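Local coordinates for PDZ domain protein (Parabacteroides distasonis, PDB 4L8N) that is of unknown function but binds magnesium ions and combines PDZ domains at both ends with a DUF4136 domain, whose role is not established, at residues Lys146-Ser151 / Cys167-Leu172; Thr162-Cys167 / Glu276-His281; Leu186-Phe191 / Phe244-Ile249; Trp260-Asn265 / Pro283-Gln288. All blocks are in the same frame, centred on the assembly; numbering follows the deposited sequence.

Overall arrangement
All four contacts belong to the DUF4136 region and build one layer of helices on one sheet. Strands 147-150, 186-196, 240-250 and 258-268 are four neighbours in a larger mixed sheet, covered by helices 158-175 and 274-285. Contact 3 pairs the middle two of these four. Contact 1 packs helix 158-175 on strand 147-150, about 9 Å from contact 3 between centres; contact 4 places segment 283-288 against strand 258-268, about 10 Å from contact 3. Contact 2 joins the helices; it shares C167 with contact 1, and F244 of contact 3 packs under I164 and A278. In the R247 conformer given, a salt bridge to E261 links contacts 3 and 4. The magnesium ligands E239 and D270 lie away from all four.

Contact 1: residues Lys146-Ser151 / Cys167-Leu172; sequences KTFAFS and CIENEL
F148 and F150, alternate residues of strand 147-150, both direct their rings at helix 158-175, where E169 and L172 receive the first and I168 and E169 the second. The strand and helix axes run antiparallel at 175°, 10.3 Å apart, as expected of the first strand and helix of a beta-alpha-beta unit that continues into strand 178-179. L172 covers one face of F148: its CD1 stands 4.1 Å from the centroid of the F148 ring, almost on the normal, a CH-pi contact. The aliphatic part of E169 comes to the edge of the same ring, with E169 CG 3.9 Å from F148 CZ. F148 reaches both because chi1 of 68° sets CG between its backbone N and carbonyl carbon. F150 instead meets the helix edge-on, its CZ 3.7 Å from E169 N and its CE1 4.0 Å from I168 CB. Replacing F148 with alanine would probably leave the L172 methyl without its ring face and open a gap between strand and helix. No hydrogen bond crosses the interface, so its cohesion rests on dispersion and CH-pi contact, with E169 offering its methylenes to the rings.

Contact 2: residues Thr162-Cys167 / Glu276-His281; sequences TVINEC and EYARVH
V163 CG1 lies over one face of the R279 guanidinium, 3.8 Å from R279 NH2, with the two side chains crossing at about a right angle. One turn further along, C167 SG rests against the arginine's backbone and stem, 3.8 Å from R279 CA. The third first-shell pair is apolar: I164 CG1 meets A278 CB at 3.9 Å, and the small alanine lets the CA atoms of I164 and A278 come within 5.9 Å. R279 gets to V163 because its chain is extended from CG to NE; E166 OE1 stays 5.8 Å from R279 NH2, so their opposite charges attract at most at a distance. A crystal neighbour touching R279 may influence its pose. Behind this layer, H281 ND1 donates to Y277 O at 2.8 Å, a carbonyl that also takes the backbone N of H281. The ND1 bond holds the H281 ring over the Y277 ring on the far flank of helix 274-285, where H281 NE2 hydrogen-bonds R215 of the second subunit. The helix segments run side by side at 4°, their axes 9.2 Å apart. Beneath them, F244 of strand 240-250 packs on I164 and A278, and I164 also touches T190 and Y192 of strand 186-196.

Contact 3: residues Leu186-Phe191 / Phe244-Ile249; sequences LLIQTF and FGIRII
Antiparallel pairing of L187-F191 with G245-I249 joins two neighbouring strands of the mixed sheet, 186-196 and 240-250, in unbroken register. Hydrogen-bonded pairs L187-I249, Q189-R247 and F191-G245 alternate with non-hydrogen-bonded I188-I248 and T190-I246. The bonds L187 N to I249 O and I249 N to L187 O are both 2.8 Å long and nearly straight. That from F191 N to G245 O is longer, 3.2 Å, and its donor stands 42° out of the carbonyl plane. On the face carrying I188, T190, I246 and I248, branched side chains pack on the helical layer, with I188 touching L172, and I246 touching M285, in the manner of an alpha/beta two-layer fold. The opposite face carries Q189, F191, R247 and I249. There the F191 ring, with chi1 of 54°, folds across to the partner strand. G245 CA lies 3.8 Å from the centroid of the F191 ring, a CH-pi contact possible because G245 has no side chain. Over the other side of F191, the R247 guanidinium is stacked nearly flat but off-centre, its plane 23° from the ring's, with R247 CZ 4.4 Å from the F191 centroid, a cation-pi contact. R247 NE makes a salt bridge with E261 in the same conformer; a second R247 conformer exists, so both contacts may be only partly populated. Q189 OE1 hydrogen-bonds S137 of the second subunit. I249 CD1 packs 3.7 Å from Q189 CB.

Contact 4: residues Trp260-Asn265 / Pro283-Gln288; sequences WECEAN and PLMCMQ
W260 and C262 of strand 258-268 point from the sheet toward segment 283-288, reached through helix 274-285, which follows the strand in the chain and packs back on it as a helix-on-sheet layer. The indole meets this segment by its rim: M285 O lies at the edge, in the ring plane, 3.5 Å from W260 CZ2. With chi1 of -176°, W260 extends its indole away from its backbone N and over to M285. W260 NE1 gives a weak bond to Q288 O, at 3.2 Å with an N-H...O angle of only 127°; T292 OG1 is its stronger partner, and Y289 meets the ring edge-to-face. With a leucine in place of W260, T292 and Q288 O would probably lose their N-H donor and M285 O the ring edge beside it. M285, modelled as selenomethionine, bends at chi3 so that its end lies across C262 and A264. C262 SG packs against M285 CE at 3.8 Å, A264 CB faces the selenium at 4.4 Å, and M285 CE sits 3.3 Å from C262 O.

Contact 1: residues Lys146-Ser151 / Cys167-Leu172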
loop_
_atom_site.group_PDB
_atom_site.type_symbol
_atom_site.label_atom_id
_atom_site.label_comp_id
_atom_site.label_asym_id
_atom_site.label_seq_id
_atom_site.Cartn_x
_atom_site.Cartn_y
_atom_site.Cartn_z
ATOM N N LYS A 146 -3.795 -19.003 -23.739
ATOM C CA LYS A 146 -2.511 -19.519 -24.203
ATOM C C LYS A 146 -1.648 -18.500 -24.985
ATOM O O LYS A 146 -0.437 -18.712 -25.120
ATOM C CB LYS A 146 -2.754 -20.774 -25.069
ATOM C CG LYS A 146 -3.510 -21.933 -24.364
ATOM C CD LYS A 146 -2.652 -22.713 -23.324
ATOM C CE LYS A 146 -3.280 -24.028 -22.903
ATOM N NZ LYS A 146 -2.441 -24.774 -21.917
ATOM N N THR A 147 -2.252 -17.421 -25.502
ATOM C CA THR A 147 -1.550 -16.448 -26.342
ATOM C C THR A 147 -1.728 -15.011 -25.852
ATOM O O THR A 147 -2.749 -14.652 -25.237
ATOM C CB THR A 147 -1.976 -16.556 -27.850
ATOM O OG1 THR A 147 -3.306 -16.074 -28.047
ATOM C CG2 THR A 147 -1.848 -17.966 -28.412
ATOM N N PHE A 148 -0.728 -14.175 -26.175
ATOM C CA PHE A 148 -0.744 -12.788 -25.771
ATOM C C PHE A 148 -0.172 -11.872 -26.841
ATOM O O PHE A 148 0.444 -12.308 -27.805
ATOM C CB PHE A 148 0.033 -12.616 -24.451
ATOM C CG PHE A 148 1.526 -12.838 -24.551
ATOM C CD1 PHE A 148 2.055 -14.127 -24.600
ATOM C CD2 PHE A 148 2.405 -11.762 -24.550
ATOM C CE1 PHE A 148 3.423 -14.331 -24.724
ATOM C CE2 PHE A 148 3.773 -11.966 -24.661
ATOM C CZ PHE A 148 4.276 -13.248 -24.731
ATOM N N ALA A 149 -0.410 -10.584 -26.654
ATOM C CA ALA A 149 0.096 -9.484 -27.456
ATOM C C ALA A 149 0.122 -8.259 -26.562
ATOM O O ALA A 149 -0.567 -8.235 -25.540
ATOM C CB ALA A 149 -0.763 -9.260 -28.691
ATOM N N PHE A 150 0.948 -7.280 -26.900
ATOM C CA PHE A 150 1.030 -6.069 -26.100
ATOM C C PHE A 150 0.089 -5.031 -26.631
ATOM O O PHE A 150 -0.185 -5.011 -27.829
ATOM C CB PHE A 150 2.468 -5.543 -26.062
ATOM C CG PHE A 150 3.357 -6.527 -25.344
ATOM C CD1 PHE A 150 3.415 -6.550 -23.953
ATOM C CD2 PHE A 150 4.067 -7.490 -26.051
ATOM C CE1 PHE A 150 4.202 -7.490 -23.285
ATOM C CE2 PHE A 150 4.828 -8.451 -25.381
ATOM C CZ PHE A 150 4.904 -8.435 -24.001
ATOM N N SER A 151 -0.440 -4.180 -25.741
ATOM C CA SER A 151 -1.318 -3.102 -26.167
ATOM C C SER A 151 -0.455 -1.997 -26.828
ATOM O O SER A 151 0.769 -1.954 -26.612
ATOM C CB SER A 151 -2.177 -2.587 -25.010
ATOM O OG SER A 151 -1.484 -1.897 -23.984
ATOM N N CYS A 167 10.833 -7.535 -21.451
ATOM C CA CYS A 167 10.993 -8.237 -20.172
ATOM C C CYS A 167 9.796 -9.148 -19.920
ATOM O O CYS A 167 9.984 -10.319 -19.558
ATOM C CB CYS A 167 11.179 -7.255 -19.015
ATOM S SG CYS A 167 12.698 -6.272 -19.095
ATOM N N ILE A 168 8.566 -8.607 -20.095
ATOM C CA ILE A 168 7.330 -9.361 -19.901
ATOM C C ILE A 168 7.255 -10.482 -20.930
ATOM O O ILE A 168 6.911 -11.613 -20.557
ATOM C CB ILE A 168 6.060 -8.473 -19.932
ATOM C CG1 ILE A 168 6.184 -7.306 -18.941
ATOM C CG2 ILE A 168 4.781 -9.315 -19.639
ATOM C CD1 ILE A 168 5.331 -6.169 -19.297
ATOM N N GLU A 169 7.646 -10.203 -22.193
ATOM C CA GLU A 169 7.628 -11.216 -23.251
ATOM C C GLU A 169 8.519 -12.400 -22.894
ATOM O O GLU A 169 8.071 -13.526 -23.045
ATOM C CB GLU A 169 8.033 -10.635 -24.612
ATOM C CG GLU A 169 7.628 -11.518 -25.779
ATOM C CD GLU A 169 8.071 -11.038 -27.146
ATOM O OE1 GLU A 169 8.001 -9.813 -27.399
ATOM O OE2 GLU A 169 8.453 -11.896 -27.977
ATOM N N ASN A 170 9.739 -12.160 -22.390
ATOM C CA ASN A 170 10.646 -13.238 -21.977
ATOM C C ASN A 170 10.051 -14.046 -20.828
ATOM O O ASN A 170 10.111 -15.268 -20.877
ATOM C CB ASN A 170 12.055 -12.725 -21.582
ATOM C CG ASN A 170 12.870 -12.110 -22.713
ATOM O OD1 ASN A 170 12.635 -12.356 -23.913
ATOM N ND2 ASN A 170 13.867 -11.293 -22.349
ATOM N N GLU A 171 9.443 -13.378 -19.831
ATOM C CA GLU A 171 8.846 -14.060 -18.679
ATOM C C GLU A 171 7.709 -14.988 -19.058
ATOM O O GLU A 171 7.672 -16.117 -18.572
ATOM C CB GLU A 171 8.337 -13.058 -17.629
ATOM C CG GLU A 171 9.425 -12.467 -16.756
ATOM C CD GLU A 171 10.553 -13.394 -16.334
ATOM O OE1 GLU A 171 10.297 -14.349 -15.565
ATOM O OE2 GLU A 171 11.701 -13.148 -16.767
ATOM N N LEU A 172 6.799 -14.512 -19.930
ATOM C CA LEU A 172 5.596 -15.226 -20.355
ATOM C C LEU A 172 5.903 -16.320 -21.371
ATOM O O LEU A 172 5.257 -17.377 -21.337
ATOM C CB LEU A 172 4.550 -14.240 -20.921
ATOM C CG LEU A 172 3.990 -13.163 -19.967
ATOM C CD1 LEU A 172 2.825 -12.413 -20.628
ATOM C CD2 LEU A 172 3.540 -13.748 -18.652
#

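Contact 2: residues Thr162-Cys167 / Glu276-His281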
loop_
_atom_site.group_PDB
_atom_site.type_symbol
_atom_site.label_atom_id
_atom_site.label_comp_id
_atom_site.label_asym_id
_atom_site.label_seq_id
_atom_site.Cartn_x
_atom_site.Cartn_y
_atom_site.Cartn_z
ATOM N N THR A 162 9.207 -0.410 -24.858
ATOM C CA THR A 162 9.791 -1.517 -25.605
ATOM C C THR A 162 10.616 -2.384 -24.654
ATOM O O THR A 162 10.555 -3.609 -24.770
ATOM C CB THR A 162 10.593 -0.994 -26.795
ATOM O OG1 THR A 162 9.674 -0.332 -27.657
ATOM C CG2 THR A 162 11.299 -2.100 -27.572
ATOM N N VAL A 163 11.344 -1.761 -23.702
ATOM C CA VAL A 163 12.174 -2.474 -22.713
ATOM C C VAL A 163 11.264 -3.294 -21.807
ATOM O O VAL A 163 11.475 -4.501 -21.678
ATOM C CB VAL A 163 13.103 -1.523 -21.909
ATOM C CG1 VAL A 163 13.812 -2.260 -20.766
ATOM C CG2 VAL A 163 14.118 -0.857 -22.830
ATOM N N ILE A 164 10.240 -2.643 -21.223
ATOM C CA ILE A 164 9.230 -3.255 -20.355
ATOM C C ILE A 164 8.606 -4.492 -21.048
ATOM O O ILE A 164 8.693 -5.592 -20.515
ATOM C CB ILE A 164 8.133 -2.214 -19.941
ATOM C CG1 ILE A 164 8.722 -1.038 -19.127
ATOM C CG2 ILE A 164 6.999 -2.900 -19.163
ATOM C CD1 ILE A 164 7.723 0.146 -18.875
ATOM N N ASN A 165 8.032 -4.316 -22.241
ATOM C CA ASN A 165 7.372 -5.383 -22.997
ATOM C C ASN A 165 8.325 -6.543 -23.369
ATOM O O ASN A 165 7.897 -7.693 -23.384
ATOM C CB ASN A 165 6.696 -4.810 -24.239
ATOM C CG ASN A 165 5.524 -3.892 -23.959
ATOM O OD1 ASN A 165 4.983 -3.815 -22.845
ATOM N ND2 ASN A 165 5.042 -3.237 -24.997
ATOM N N GLU A 166 9.601 -6.253 -23.624
ATOM C CA GLU A 166 10.606 -7.278 -23.914
ATOM C C GLU A 166 10.848 -8.148 -22.669
ATOM O O GLU A 166 11.018 -9.357 -22.815
ATOM C CB GLU A 166 11.917 -6.642 -24.386
ATOM C CG GLU A 166 12.021 -6.498 -25.894
ATOM C CD GLU A 166 13.253 -5.770 -26.408
ATOM O OE1 GLU A 166 14.353 -5.949 -25.830
ATOM O OE2 GLU A 166 13.119 -5.034 -27.413
ATOM N N CYS A 167 10.833 -7.535 -21.451
ATOM C CA CYS A 167 10.993 -8.237 -20.172
ATOM C C CYS A 167 9.796 -9.148 -19.920
ATOM O O CYS A 167 9.984 -10.319 -19.558
ATOM C CB CYS A 167 11.179 -7.255 -19.015
ATOM S SG CYS A 167 12.698 -6.272 -19.095
ATOM N N GLU A 276 15.275 0.192 -15.702
ATOM C CA GLU A 276 16.104 -0.577 -14.776
ATOM C C GLU A 276 15.218 -1.265 -13.750
ATOM O O GLU A 276 15.395 -2.458 -13.502
ATOM C CB GLU A 276 17.163 0.309 -14.104
ATOM C CG GLU A 276 18.347 0.598 -15.019
ATOM C CD GLU A 276 19.404 1.574 -14.532
ATOM O OE1 GLU A 276 19.639 1.658 -13.303
ATOM O OE2 GLU A 276 20.043 2.217 -15.396
ATOM N N TYR A 277 14.214 -0.540 -13.231
ATOM C CA TYR A 277 13.240 -1.050 -12.272
ATOM C C TYR A 277 12.490 -2.264 -12.869
ATOM O O TYR A 277 12.431 -3.300 -12.206
ATOM C CB TYR A 277 12.245 0.062 -11.815
ATOM C CG TYR A 277 11.381 -0.427 -10.671
ATOM C CD1 TYR A 277 11.816 -0.326 -9.355
ATOM C CD2 TYR A 277 10.187 -1.106 -10.912
ATOM C CE1 TYR A 277 11.080 -0.871 -8.307
ATOM C CE2 TYR A 277 9.446 -1.661 -9.869
ATOM C CZ TYR A 277 9.913 -1.563 -8.571
ATOM O OH TYR A 277 9.226 -2.143 -7.537
ATOM N N ALA A 278 11.919 -2.120 -14.103
ATOM C CA ALA A 278 11.184 -3.176 -14.831
ATOM C C ALA A 278 12.066 -4.432 -15.038
ATOM O O ALA A 278 11.621 -5.544 -14.725
ATOM C CB ALA A 278 10.677 -2.661 -16.183
ATOM N N ARG A 279 13.328 -4.243 -15.507
ATOM C CA ARG A 279 14.291 -5.326 -15.729
ATOM C C ARG A 279 14.464 -6.206 -14.491
ATOM O O ARG A 279 14.495 -7.426 -14.633
ATOM C CB ARG A 279 15.669 -4.775 -16.147
ATOM C CG ARG A 279 15.740 -4.325 -17.582
ATOM C CD ARG A 279 17.177 -4.251 -18.042
ATOM N NE ARG A 279 17.303 -3.528 -19.314
ATOM C CZ ARG A 279 17.174 -4.086 -20.515
ATOM N NH1 ARG A 279 16.909 -5.387 -20.629
ATOM N NH2 ARG A 279 17.310 -3.351 -21.610
ATOM N N VAL A 280 14.555 -5.590 -13.288
ATOM C CA VAL A 280 14.751 -6.287 -12.015
ATOM C C VAL A 280 13.453 -6.935 -11.520
ATOM O O VAL A 280 13.469 -8.099 -11.143
ATOM C CB VAL A 280 15.354 -5.332 -10.936
ATOM C CG1 VAL A 280 15.477 -5.992 -9.563
ATOM C CG2 VAL A 280 16.705 -4.793 -11.372
ATOM N N HIS A 281 12.344 -6.188 -11.513
ATOM C CA HIS A 281 11.074 -6.585 -10.891
ATOM C C HIS A 281 10.079 -7.312 -11.774
ATOM O O HIS A 281 9.350 -8.133 -11.215
ATOM C CB HIS A 281 10.433 -5.382 -10.228
ATOM C CG HIS A 281 11.315 -4.832 -9.152
ATOM N ND1 HIS A 281 12.298 -3.893 -9.433
ATOM C CD2 HIS A 281 11.384 -5.156 -7.834
ATOM C CE1 HIS A 281 12.898 -3.638 -8.273
ATOM N NE2 HIS A 281 12.377 -4.361 -7.280
#

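Contact 3: residues Leu186-Phe191 / Phe244-Ile249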
loop_
_atom_site.group_PDB
_atom_site.type_symbol
_atom_site.label_atom_id
_atom_site.label_comp_id
_atom_site.label_asym_id
_atom_site.label_seq_id
_atom_site.Cartn_x
_atom_site.Cartn_y
_atom_site.Cartn_z
ATOM N N LEU A 186 -5.009 -12.925 -24.645
ATOM C CA LEU A 186 -4.708 -11.879 -23.664
ATOM C C LEU A 186 -4.032 -10.671 -24.248
ATOM O O LEU A 186 -3.143 -10.795 -25.084
ATOM C CB LEU A 186 -3.742 -12.429 -22.582
ATOM C CG LEU A 186 -4.125 -13.711 -21.893
ATOM C CD1 LEU A 186 -2.932 -14.313 -21.195
ATOM C CD2 LEU A 186 -5.284 -13.477 -20.956
ATOM N N LEU A 187 -4.345 -9.514 -23.691
ATOM C CA LEU A 187 -3.664 -8.275 -24.004
ATOM C C LEU A 187 -2.860 -7.832 -22.764
ATOM O O LEU A 187 -3.417 -7.808 -21.657
ATOM C CB LEU A 187 -4.685 -7.222 -24.421
ATOM C CG LEU A 187 -4.119 -5.928 -25.019
ATOM C CD1 LEU A 187 -3.699 -6.138 -26.484
ATOM C CD2 LEU A 187 -5.156 -4.794 -24.907
ATOM N N ILE A 188 -1.554 -7.528 -22.933
ATOM C CA ILE A 188 -0.745 -7.050 -21.805
ATOM C C ILE A 188 -0.669 -5.518 -21.875
ATOM O O ILE A 188 -0.420 -4.951 -22.939
ATOM C CB ILE A 188 0.654 -7.744 -21.666
ATOM C CG1 ILE A 188 0.514 -9.157 -21.044
ATOM C CG2 ILE A 188 1.579 -6.947 -20.746
ATOM C CD1 ILE A 188 0.126 -10.189 -21.914
ATOM N N GLN A 189 -0.936 -4.865 -20.743
ATOM C CA GLN A 189 -0.910 -3.411 -20.595
ATOM C C GLN A 189 -0.041 -3.012 -19.405
ATOM O O GLN A 189 -0.130 -3.607 -18.334
ATOM C CB GLN A 189 -2.339 -2.865 -20.421
ATOM C CG GLN A 189 -2.509 -1.377 -20.763
ATOM C CD GLN A 189 -3.945 -1.015 -21.144
ATOM O OE1 GLN A 189 -4.855 -0.934 -20.294
ATOM N NE2 GLN A 189 -4.179 -0.781 -22.442
ATOM N N THR A 190 0.821 -2.018 -19.596
ATOM C CA THR A 190 1.652 -1.552 -18.489
ATOM C C THR A 190 1.375 -0.112 -18.207
ATOM O O THR A 190 1.071 0.682 -19.103
ATOM C CB THR A 190 3.148 -1.799 -18.676
ATOM O OG1 THR A 190 3.592 -1.296 -19.934
ATOM C CG2 THR A 190 3.496 -3.243 -18.535
ATOM N N PHE A 191 1.436 0.195 -16.932
ATOM C CA PHE A 191 1.316 1.534 -16.421
ATOM C C PHE A 191 2.533 1.791 -15.508
ATOM O O PHE A 191 3.088 0.871 -14.904
ATOM C CB PHE A 191 -0.040 1.765 -15.735
ATOM C CG PHE A 191 -0.410 0.789 -14.644
ATOM C CD1 PHE A 191 -0.822 -0.506 -14.953
ATOM C CD2 PHE A 191 -0.404 1.180 -13.313
ATOM C CE1 PHE A 191 -1.211 -1.390 -13.943
ATOM C CE2 PHE A 191 -0.809 0.305 -12.314
ATOM C CZ PHE A 191 -1.216 -0.972 -12.634
ATOM N N PHE A 244 4.864 1.045 -10.907
ATOM C CA PHE A 244 5.076 0.156 -12.041
ATOM C C PHE A 244 4.067 -0.986 -11.941
ATOM O O PHE A 244 3.963 -1.648 -10.907
ATOM C CB PHE A 244 6.539 -0.347 -12.147
ATOM C CG PHE A 244 6.752 -1.318 -13.281
ATOM C CD1 PHE A 244 6.632 -0.907 -14.605
ATOM C CD2 PHE A 244 7.045 -2.649 -13.032
ATOM C CE1 PHE A 244 6.770 -1.821 -15.654
ATOM C CE2 PHE A 244 7.203 -3.560 -14.086
ATOM C CZ PHE A 244 7.046 -3.140 -15.389
ATOM N N GLY A 245 3.290 -1.158 -12.995
ATOM C CA GLY A 245 2.263 -2.187 -13.043
ATOM C C GLY A 245 2.165 -2.959 -14.339
ATOM O O GLY A 245 2.522 -2.455 -15.411
ATOM N N ILE A 246 1.696 -4.218 -14.222
ATOM C CA ILE A 246 1.413 -5.127 -15.335
ATOM C C ILE A 246 -0.088 -5.471 -15.231
ATOM O O ILE A 246 -0.569 -5.836 -14.149
ATOM C CB ILE A 246 2.336 -6.395 -15.373
ATOM C CG1 ILE A 246 3.839 -6.030 -15.360
ATOM C CG2 ILE A 246 2.007 -7.312 -16.561
ATOM C CD1 ILE A 246 4.812 -7.228 -15.026
ATOM N N ARG A 247 -0.809 -5.323 -16.359
ATOM C CA ARG A 247 -2.235 -5.618 -16.468
ATOM C C ARG A 247 -2.420 -6.705 -17.513
ATOM O O ARG A 247 -1.958 -6.537 -18.646
ATOM C CB ARG A 247 -3.023 -4.344 -16.835
ATOM C CG ARG A 247 -4.462 -4.315 -16.319
ATOM C CD ARG A 247 -5.157 -2.988 -16.617
ATOM N NE ARG A 247 -5.378 -2.178 -15.414
ATOM C CZ ARG A 247 -4.806 -0.999 -15.182
ATOM N NH1 ARG A 247 -3.991 -0.460 -16.081
ATOM N NH2 ARG A 247 -5.054 -0.346 -14.052
ATOM N N ILE A 248 -3.050 -7.861 -17.126
ATOM C CA ILE A 248 -3.295 -8.978 -18.077
ATOM C C ILE A 248 -4.812 -9.003 -18.389
ATOM O O ILE A 248 -5.616 -9.433 -17.550
ATOM C CB ILE A 248 -2.743 -10.370 -17.612
ATOM C CG1 ILE A 248 -1.206 -10.348 -17.412
ATOM C CG2 ILE A 248 -3.204 -11.505 -18.573
ATOM C CD1 ILE A 248 -0.562 -11.679 -16.913
ATOM N N ILE A 249 -5.194 -8.491 -19.579
ATOM C CA ILE A 249 -6.603 -8.332 -19.958
ATOM C C ILE A 249 -7.091 -9.451 -20.889
ATOM O O ILE A 249 -6.544 -9.647 -21.976
ATOM C CB ILE A 249 -6.859 -6.920 -20.599
ATOM C CG1 ILE A 249 -6.352 -5.765 -19.710
ATOM C CG2 ILE A 249 -8.337 -6.716 -20.946
ATOM C CD1 ILE A 249 -5.476 -4.838 -20.446
#

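Contact 4: residues Trp260-Asn265 / Pro283-Gln288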
loop_
_atom_site.group_PDB
_atom_site.type_symbol
_atom_site.label_atom_id
_atom_site.label_comp_id
_atom_site.label_asym_id
_atom_site.label_seq_id
_atom_site.Cartn_x
_atom_site.Cartn_y
_atom_site.Cartn_z
ATOM N N TRP A 260 -5.615 -10.552 -14.128
ATOM C CA TRP A 260 -4.520 -10.437 -13.183
ATOM C C TRP A 260 -3.828 -9.096 -13.388
ATOM O O TRP A 260 -3.607 -8.663 -14.544
ATOM C CB TRP A 260 -3.540 -11.608 -13.459
ATOM C CG TRP A 260 -2.370 -11.748 -12.522
ATOM C CD1 TRP A 260 -2.281 -12.596 -11.458
ATOM C CD2 TRP A 260 -1.064 -11.185 -12.696
ATOM N NE1 TRP A 260 -1.022 -12.548 -10.917
ATOM C CE2 TRP A 260 -0.254 -11.677 -11.648
ATOM C CE3 TRP A 260 -0.499 -10.292 -13.624
ATOM C CZ2 TRP A 260 1.091 -11.336 -11.522
ATOM C CZ3 TRP A 260 0.817 -9.904 -13.456
ATOM C CH2 TRP A 260 1.611 -10.466 -12.447
ATOM N N GLU A 261 -3.504 -8.439 -12.260
ATOM C CA GLU A 261 -2.841 -7.145 -12.227
ATOM C C GLU A 261 -1.879 -7.130 -11.064
ATOM O O GLU A 261 -2.224 -7.574 -9.969
ATOM C CB GLU A 261 -3.882 -5.996 -12.123
ATOM C CG GLU A 261 -3.318 -4.591 -12.350
ATOM C CD GLU A 261 -4.310 -3.437 -12.381
ATOM O OE1 GLU A 261 -5.236 -3.470 -13.219
ATOM O OE2 GLU A 261 -4.124 -2.465 -11.616
ATOM N N CYS A 262 -0.650 -6.684 -11.326
ATOM C CA CYS A 262 0.395 -6.548 -10.326
ATOM C C CYS A 262 0.960 -5.150 -10.407
ATOM O O CYS A 262 1.370 -4.695 -11.485
ATOM C CB CYS A 262 1.483 -7.606 -10.471
ATOM S SG CYS A 262 2.619 -7.682 -9.056
ATOM N N GLU A 263 0.879 -4.438 -9.271
ATOM C CA GLU A 263 1.305 -3.051 -9.134
ATOM C C GLU A 263 2.344 -2.925 -8.038
ATOM O O GLU A 263 2.127 -3.343 -6.908
ATOM C CB GLU A 263 0.092 -2.147 -8.831
ATOM C CG GLU A 263 0.307 -0.669 -9.099
ATOM C CD GLU A 263 -0.827 0.225 -8.646
ATOM O OE1 GLU A 263 -1.929 0.156 -9.237
ATOM O OE2 GLU A 263 -0.600 1.030 -7.717
ATOM N N ALA A 264 3.483 -2.378 -8.398
ATOM C CA ALA A 264 4.576 -2.086 -7.475
ATOM C C ALA A 264 4.567 -0.590 -7.170
ATOM O O ALA A 264 4.512 0.242 -8.099
ATOM C CB ALA A 264 5.910 -2.504 -8.075
ATOM N N ASN A 265 4.555 -0.263 -5.870
ATOM C CA ASN A 265 4.597 1.109 -5.379
ATOM C C ASN A 265 5.782 1.234 -4.444
ATOM O O ASN A 265 5.808 0.649 -3.353
ATOM C CB ASN A 265 3.287 1.526 -4.733
ATOM C CG ASN A 265 2.185 1.678 -5.753
ATOM O OD1 ASN A 265 2.156 2.647 -6.532
ATOM N ND2 ASN A 265 1.258 0.715 -5.764
ATOM N N PRO A 283 10.552 -10.008 -13.563
ATOM C CA PRO A 283 10.666 -11.451 -13.231
ATOM C C PRO A 283 10.158 -11.811 -11.820
ATOM O O PRO A 283 9.626 -12.901 -11.633
ATOM C CB PRO A 283 12.171 -11.741 -13.368
ATOM C CG PRO A 283 12.738 -10.603 -14.136
ATOM C CD PRO A 283 11.890 -9.422 -13.819
ATOM N N LEU A 284 10.311 -10.917 -10.838
ATOM C CA LEU A 284 9.811 -11.170 -9.475
ATOM C C LEU A 284 8.269 -11.063 -9.434
ATOM O O LEU A 284 7.609 -11.930 -8.860
ATOM C CB LEU A 284 10.441 -10.208 -8.448
ATOM C CG LEU A 284 11.948 -10.249 -8.259
ATOM C CD1 LEU A 284 12.402 -9.041 -7.467
ATOM C CD2 LEU A 284 12.414 -11.565 -7.589
HETATM N N MSE A 285 7.706 -10.013 -10.073
HETATM C CA MSE A 285 6.261 -9.762 -10.199
HETATM C C MSE A 285 5.521 -10.889 -10.917
HETATM O O MSE A 285 4.435 -11.271 -10.486
HETATM C CB MSE A 285 6.029 -8.456 -10.965
HETATM C CG MSE A 285 6.331 -7.228 -10.146
HETATM SE SE MSE A 285 6.369 -5.607 -11.182
HETATM C CE MSE A 285 4.552 -5.543 -11.584
ATOM N N CYS A 286 6.098 -11.421 -12.009
ATOM C CA CYS A 286 5.459 -12.476 -12.802
ATOM C C CYS A 286 5.579 -13.867 -12.191
ATOM O O CYS A 286 4.930 -14.792 -12.700
ATOM C CB CYS A 286 5.968 -12.457 -14.232
ATOM S SG CYS A 286 5.481 -10.974 -15.139
HETATM N N MSE A 287 6.327 -14.030 -11.079
HETATM C CA MSE A 287 6.399 -15.340 -10.406
HETATM C C MSE A 287 5.019 -15.713 -9.840
HETATM O O MSE A 287 4.759 -16.889 -9.564
HETATM C CB MSE A 287 7.466 -15.346 -9.311
HETATM C CG MSE A 287 8.821 -15.774 -9.838
HETATM SE SE MSE A 287 10.254 -15.739 -8.520
HETATM C CE MSE A 287 9.691 -17.155 -7.532
ATOM N N GLN A 288 4.117 -14.703 -9.696
ATOM C CA GLN A 288 2.771 -14.962 -9.218
ATOM C C GLN A 288 1.780 -15.123 -10.366
ATOM O O GLN A 288 0.592 -15.236 -10.102
ATOM C CB GLN A 288 2.305 -13.931 -8.195
ATOM C CG GLN A 288 2.995 -14.151 -6.857
ATOM C CD GLN A 288 2.177 -13.666 -5.722
ATOM O OE1 GLN A 288 1.656 -14.452 -4.924
ATOM N NE2 GLN A 288 2.025 -12.355 -5.653
#